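Putative nitrate transport protein (Thermoplasma volcanium, PDB 3MST) is of unproven function but probably binds a small ligand, perhaps nitrate, for transport into the cell. Local coordinates at residues M24-P29 with I45-S50; F32-I37 with E173-G178. One frame throughout, in Å; residues are numbered along the deposited sequence.

Contact 1: M24-P29 with I45-S50; sequences MPFSGP and IHNICS. Unlike the reference sequence in segment 24-29: S27 (reference Ala).
The selenium-bearing side chain of M24 and the aromatic ring of F26 both reach I45, by different branches. The methyl CE of M24 lies 3.6 Å from I45 CG2; the bend of its chain at chi3 turns that methyl toward the isoleucine, while CZ of F26 touches I45 CD1. The ring is then roofed by N47: its CB stands 3.4 Å from the ring centroid, only 6° off the normal, a CH-pi contact over the face, and the carboxamide plane continues the stack, almost parallel to the ring. N47 can lie this way because its CG is anti to the backbone N (chi1 -173°), beside the carbonyl carbon. P25 CD runs alongside I48 CD1, at 3.8 Å, and P25 CB packs against C49 SG.

The backbones pair as parallel strands, M24 bridging N47, where strand 45-47, at the edge of a mixed sheet, runs beside strand 22-24; the chain then leaves the sheet through a type I turn from P25 to G28. M24 N donates to H46 O and I48 N donates to M24 O, both at 3.0 Å.

At the polar end N47 OD1 takes two backbone N-H groups. F26 N reaches it at 2.9 Å, with an N-H...O angle of 166°, and C49 N at 3.0 Å, the latter closing an Asx turn. These donors stand above opposite faces of the carboxamide plane, so the same amide that stacks on the ring is gripped from two sides and ties both chain turns together. S27 OG is 3.4 Å from C49 SG, and H46, whose CB points away from 24-29, hydrogen-bonds through its imidazole to D21 and E51.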
# COMPACT_ATOMS: atom_id res chain seq x y z
N MSE A 24 -1.50 3.95 -10.91
CA MSE A 24 -1.05 3.31 -9.66
C MSE A 24 0.48 3.44 -9.61
O MSE A 24 1.14 3.50 -10.64
CB MSE A 24 -1.43 1.85 -9.62
CG MSE A 24 -0.77 1.05 -10.73
SE MSE A 24 -1.70 -0.65 -11.05
CE MSE A 24 -3.25 0.17 -11.91
N PRO A 25 1.05 3.48 -8.40
CA PRO A 25 2.51 3.49 -8.31
C PRO A 25 3.08 2.09 -8.51
O PRO A 25 2.80 1.19 -7.71
CB PRO A 25 2.76 3.96 -6.89
CG PRO A 25 1.52 3.46 -6.10
CD PRO A 25 0.40 3.60 -7.09
N PHE A 26 3.92 1.90 -9.53
CA PHE A 26 4.41 0.56 -9.80
C PHE A 26 5.40 0.08 -8.74
O PHE A 26 5.65 -1.12 -8.60
CB PHE A 26 5.06 0.45 -11.18
CG PHE A 26 4.10 0.41 -12.36
CD1 PHE A 26 2.78 0.76 -12.27
CD2 PHE A 26 4.58 0.01 -13.59
CE1 PHE A 26 1.98 0.73 -13.40
CE2 PHE A 26 3.80 -0.04 -14.70
CZ PHE A 26 2.49 0.31 -14.62
N SER A 27 5.96 1.01 -7.97
CA SER A 27 6.78 0.61 -6.85
C SER A 27 6.01 0.35 -5.56
O SER A 27 6.58 -0.09 -4.56
CB SER A 27 7.85 1.62 -6.58
OG SER A 27 7.30 2.85 -6.22
N GLY A 28 4.70 0.61 -5.57
CA GLY A 28 3.87 0.36 -4.41
C GLY A 28 3.26 -1.01 -4.52
O GLY A 28 2.69 -1.33 -5.58
N PRO A 29 3.28 -1.82 -3.44
CA PRO A 29 2.66 -3.16 -3.50
C PRO A 29 1.19 -3.18 -3.88
O PRO A 29 0.69 -4.20 -4.37
CB PRO A 29 2.90 -3.72 -2.10
CG PRO A 29 4.19 -3.02 -1.67
CD PRO A 29 4.04 -1.62 -2.19
N ILE A 45 -3.17 0.19 -17.68
CA ILE A 45 -2.59 0.69 -16.45
C ILE A 45 -1.42 1.63 -16.74
O ILE A 45 -0.81 1.58 -17.82
CB ILE A 45 -2.14 -0.47 -15.53
CG1 ILE A 45 -0.96 -1.28 -16.15
CG2 ILE A 45 -3.34 -1.35 -15.12
CD1 ILE A 45 -0.38 -2.33 -15.19
N HIS A 46 -1.16 2.52 -15.79
CA HIS A 46 -0.19 3.59 -15.93
C HIS A 46 0.54 3.78 -14.59
O HIS A 46 -0.08 3.73 -13.51
CB HIS A 46 -0.87 4.90 -16.30
CG HIS A 46 -1.67 4.81 -17.54
ND1 HIS A 46 -1.12 4.97 -18.79
CD2 HIS A 46 -2.99 4.53 -17.74
CE1 HIS A 46 -2.07 4.82 -19.70
NE2 HIS A 46 -3.21 4.56 -19.09
N ASN A 47 1.85 4.01 -14.70
CA ASN A 47 2.71 4.16 -13.51
C ASN A 47 2.82 5.59 -13.06
O ASN A 47 3.51 6.39 -13.71
CB ASN A 47 4.10 3.63 -13.86
CG ASN A 47 5.03 3.57 -12.67
OD1 ASN A 47 4.64 3.85 -11.54
ND2 ASN A 47 6.30 3.20 -12.91
N ILE A 48 2.18 5.94 -11.96
CA ILE A 48 2.24 7.32 -11.48
C ILE A 48 3.58 7.67 -10.80
O ILE A 48 3.77 8.79 -10.30
CB ILE A 48 1.05 7.66 -10.56
CG1 ILE A 48 1.08 6.81 -9.30
CG2 ILE A 48 -0.28 7.50 -11.33
CD1 ILE A 48 -0.05 7.12 -8.33
N CYS A 49 4.50 6.70 -10.73
CA CYS A 49 5.88 7.01 -10.34
C CYS A 49 6.67 7.63 -11.49
O CYS A 49 7.69 8.27 -11.25
CB CYS A 49 6.61 5.76 -9.86
SG CYS A 49 5.89 4.94 -8.48
N SER A 50 6.23 7.41 -12.73
CA SER A 50 6.92 7.88 -13.90
C SER A 50 6.12 8.81 -14.81
O SER A 50 6.71 9.42 -15.72
CB SER A 50 7.45 6.69 -14.70
OG SER A 50 6.43 5.88 -15.22

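Contact 2: F32-I37 with E173-G178; sequences FPLLVI and EAYEQG. With EDO (1,2-ethanediol), chain I.
A buried, apolar helix-helix crossing joins the short helix 32-36, together with I37 just after it, to the middle of helix 169-184. The axes of the two short segments approach to 7.7 Å and cross at 81°, nearly perpendicular, and no hydrogen bond spans the interface. Its closest backbone approach is at P33 and G178, where the absence of a side chain on the glycine lets the helices come within 4.1 Å, CA of P33 to CA of G178. G178 CA also lies 3.2 Å from P33 O in a CA-H...O contact. P33 O is buried without a hydrogen-bond partner in the model, and this contact is at most a weak compensation.

The ring of P33 lies over the Y175 ring: CB stands 3.8 Å from its centroid, 5° off the normal, a CH-pi contact, while CG touches Y175 CZ. Y175 is swung beneath the proline because its CG is anti to the backbone N (chi1 -159°), and its hydroxyl is bonded to V30 O, which fixes the outer end of the ring. L34 and Y175 run nearly perpendicular, with L34 CG against Y175 CD2 (3.9 Å), and the CD2 methyl of L34 reaches the backbone at Y175 and CB of A174. Beyond G178, the CD1 methyl of I37 packs 3.4 Å from A174 O and also touches Q177 CB. The exposed Q177 side chain ends with OE1 accepting from both hydroxyls of an ethanediol, probably a crystallisation additive. L59 of strand 57-61 touches both L34 and Y175, placing the pair against the sheet, as in alpha/beta folds whose helices are layered on a central sheet.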
# COMPACT_ATOMS: atom_id res chain seq x y z
N PHE A 32 0.77 -4.53 -7.40
CA PHE A 32 1.38 -5.77 -7.85
C PHE A 32 0.37 -6.73 -8.46
O PHE A 32 0.72 -7.37 -9.47
CB PHE A 32 2.17 -6.43 -6.74
CG PHE A 32 3.39 -5.63 -6.26
CD1 PHE A 32 3.82 -4.47 -6.89
CD2 PHE A 32 4.06 -6.11 -5.16
CE1 PHE A 32 4.97 -3.80 -6.39
CE2 PHE A 32 5.17 -5.47 -4.64
CZ PHE A 32 5.61 -4.30 -5.25
N PRO A 33 -0.85 -6.88 -7.93
CA PRO A 33 -1.80 -7.80 -8.55
C PRO A 33 -2.13 -7.42 -9.98
O PRO A 33 -2.42 -8.35 -10.79
CB PRO A 33 -3.02 -7.74 -7.62
CG PRO A 33 -2.39 -7.45 -6.26
CD PRO A 33 -1.36 -6.39 -6.64
N LEU A 34 -2.12 -6.14 -10.34
CA LEU A 34 -2.40 -5.75 -11.74
C LEU A 34 -1.14 -5.84 -12.59
O LEU A 34 -1.23 -6.20 -13.78
CB LEU A 34 -3.05 -4.38 -11.81
CG LEU A 34 -4.43 -4.37 -11.11
CD1 LEU A 34 -5.05 -2.93 -11.17
CD2 LEU A 34 -5.41 -5.42 -11.66
N LEU A 35 0.06 -5.62 -12.04
CA LEU A 35 1.29 -5.77 -12.80
C LEU A 35 1.43 -7.17 -13.31
O LEU A 35 1.84 -7.38 -14.44
CB LEU A 35 2.55 -5.44 -11.98
CG LEU A 35 2.72 -3.99 -11.53
CD1 LEU A 35 4.05 -3.85 -10.82
CD2 LEU A 35 2.67 -2.98 -12.72
N VAL A 36 1.13 -8.15 -12.48
CA VAL A 36 1.49 -9.53 -12.82
C VAL A 36 0.64 -10.07 -13.96
O VAL A 36 1.10 -10.97 -14.67
CB VAL A 36 1.48 -10.48 -11.62
CG1 VAL A 36 2.60 -10.08 -10.65
CG2 VAL A 36 0.12 -10.60 -10.89
N ILE A 37 -0.59 -9.58 -14.10
CA ILE A 37 -1.48 -10.03 -15.19
C ILE A 37 -1.82 -8.89 -16.16
O ILE A 37 -2.83 -8.94 -16.87
CB ILE A 37 -2.75 -10.70 -14.65
CG1 ILE A 37 -3.56 -9.75 -13.75
CG2 ILE A 37 -2.42 -12.04 -13.99
CD1 ILE A 37 -4.98 -10.26 -13.50
N GLU A 173 -12.46 -7.25 -9.99
CA GLU A 173 -12.39 -8.61 -10.45
C GLU A 173 -10.98 -8.95 -10.96
O GLU A 173 -10.44 -10.00 -10.60
CB GLU A 173 -13.47 -8.84 -11.52
CG GLU A 173 -14.88 -8.80 -10.90
CD GLU A 173 -16.01 -8.58 -11.89
OE1 GLU A 173 -15.74 -8.47 -13.11
OE2 GLU A 173 -17.18 -8.49 -11.42
N ALA A 174 -10.40 -8.06 -11.76
CA ALA A 174 -9.02 -8.24 -12.26
C ALA A 174 -8.05 -8.30 -11.09
O ALA A 174 -7.14 -9.13 -11.06
CB ALA A 174 -8.64 -7.16 -13.24
N TYR A 175 -8.26 -7.43 -10.12
CA TYR A 175 -7.37 -7.38 -8.97
C TYR A 175 -7.35 -8.72 -8.22
O TYR A 175 -6.28 -9.24 -7.87
CB TYR A 175 -7.76 -6.22 -8.06
CG TYR A 175 -6.68 -5.75 -7.13
CD1 TYR A 175 -6.51 -6.33 -5.88
CD2 TYR A 175 -5.83 -4.74 -7.52
CE1 TYR A 175 -5.51 -5.90 -5.02
CE2 TYR A 175 -4.79 -4.28 -6.67
CZ TYR A 175 -4.66 -4.89 -5.44
OH TYR A 175 -3.66 -4.44 -4.59
N GLU A 176 -8.54 -9.30 -7.97
CA GLU A 176 -8.64 -10.63 -7.35
C GLU A 176 -7.91 -11.69 -8.18
O GLU A 176 -7.23 -12.55 -7.62
CB GLU A 176 -10.11 -11.03 -7.18
CG GLU A 176 -10.95 -10.08 -6.35
CD GLU A 176 -10.71 -10.18 -4.84
OE1 GLU A 176 -9.67 -10.71 -4.40
OE2 GLU A 176 -11.60 -9.73 -4.08
N GLN A 177 -8.07 -11.64 -9.51
CA GLN A 177 -7.37 -12.59 -10.40
C GLN A 177 -5.86 -12.44 -10.21
O GLN A 177 -5.13 -13.46 -10.13
CB GLN A 177 -7.78 -12.42 -11.87
CG GLN A 177 -9.24 -12.85 -12.17
CD GLN A 177 -9.63 -12.49 -13.60
OE1 GLN A 177 -8.87 -11.82 -14.31
NE2 GLN A 177 -10.83 -12.92 -14.03
N GLY A 178 -5.40 -11.20 -10.08
CA GLY A 178 -3.97 -11.00 -9.88
C GLY A 178 -3.47 -11.49 -8.52
O GLY A 178 -2.34 -11.95 -8.38
C1 EDO I . -9.99 -9.37 -16.39
O1 EDO I . -10.61 -9.81 -15.17
C2 EDO I . -8.49 -9.68 -16.39
O2 EDO I . -8.23 -11.01 -16.86

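The centres of contact 1 and contact 2 are 14 Å apart, and their segments alternate along the chain: 24-29, 32-37, 45-50, then 173-178 far downstream. Helix 32-36 lies between the two segments of contact 1 and supplies one side of contact 2. The contacts touch directly, as F26 CD2 lies 3.7 Å from L35 CD2 and M24 CE 3.7 Å from L34 CD1. Thus packing runs from strand 45-47, outermost in the six-stranded sheet, through helix 32-36 to helix 169-184, so the early strand-helix-strand unit is packed onto a helix that lies far downstream in the sequence.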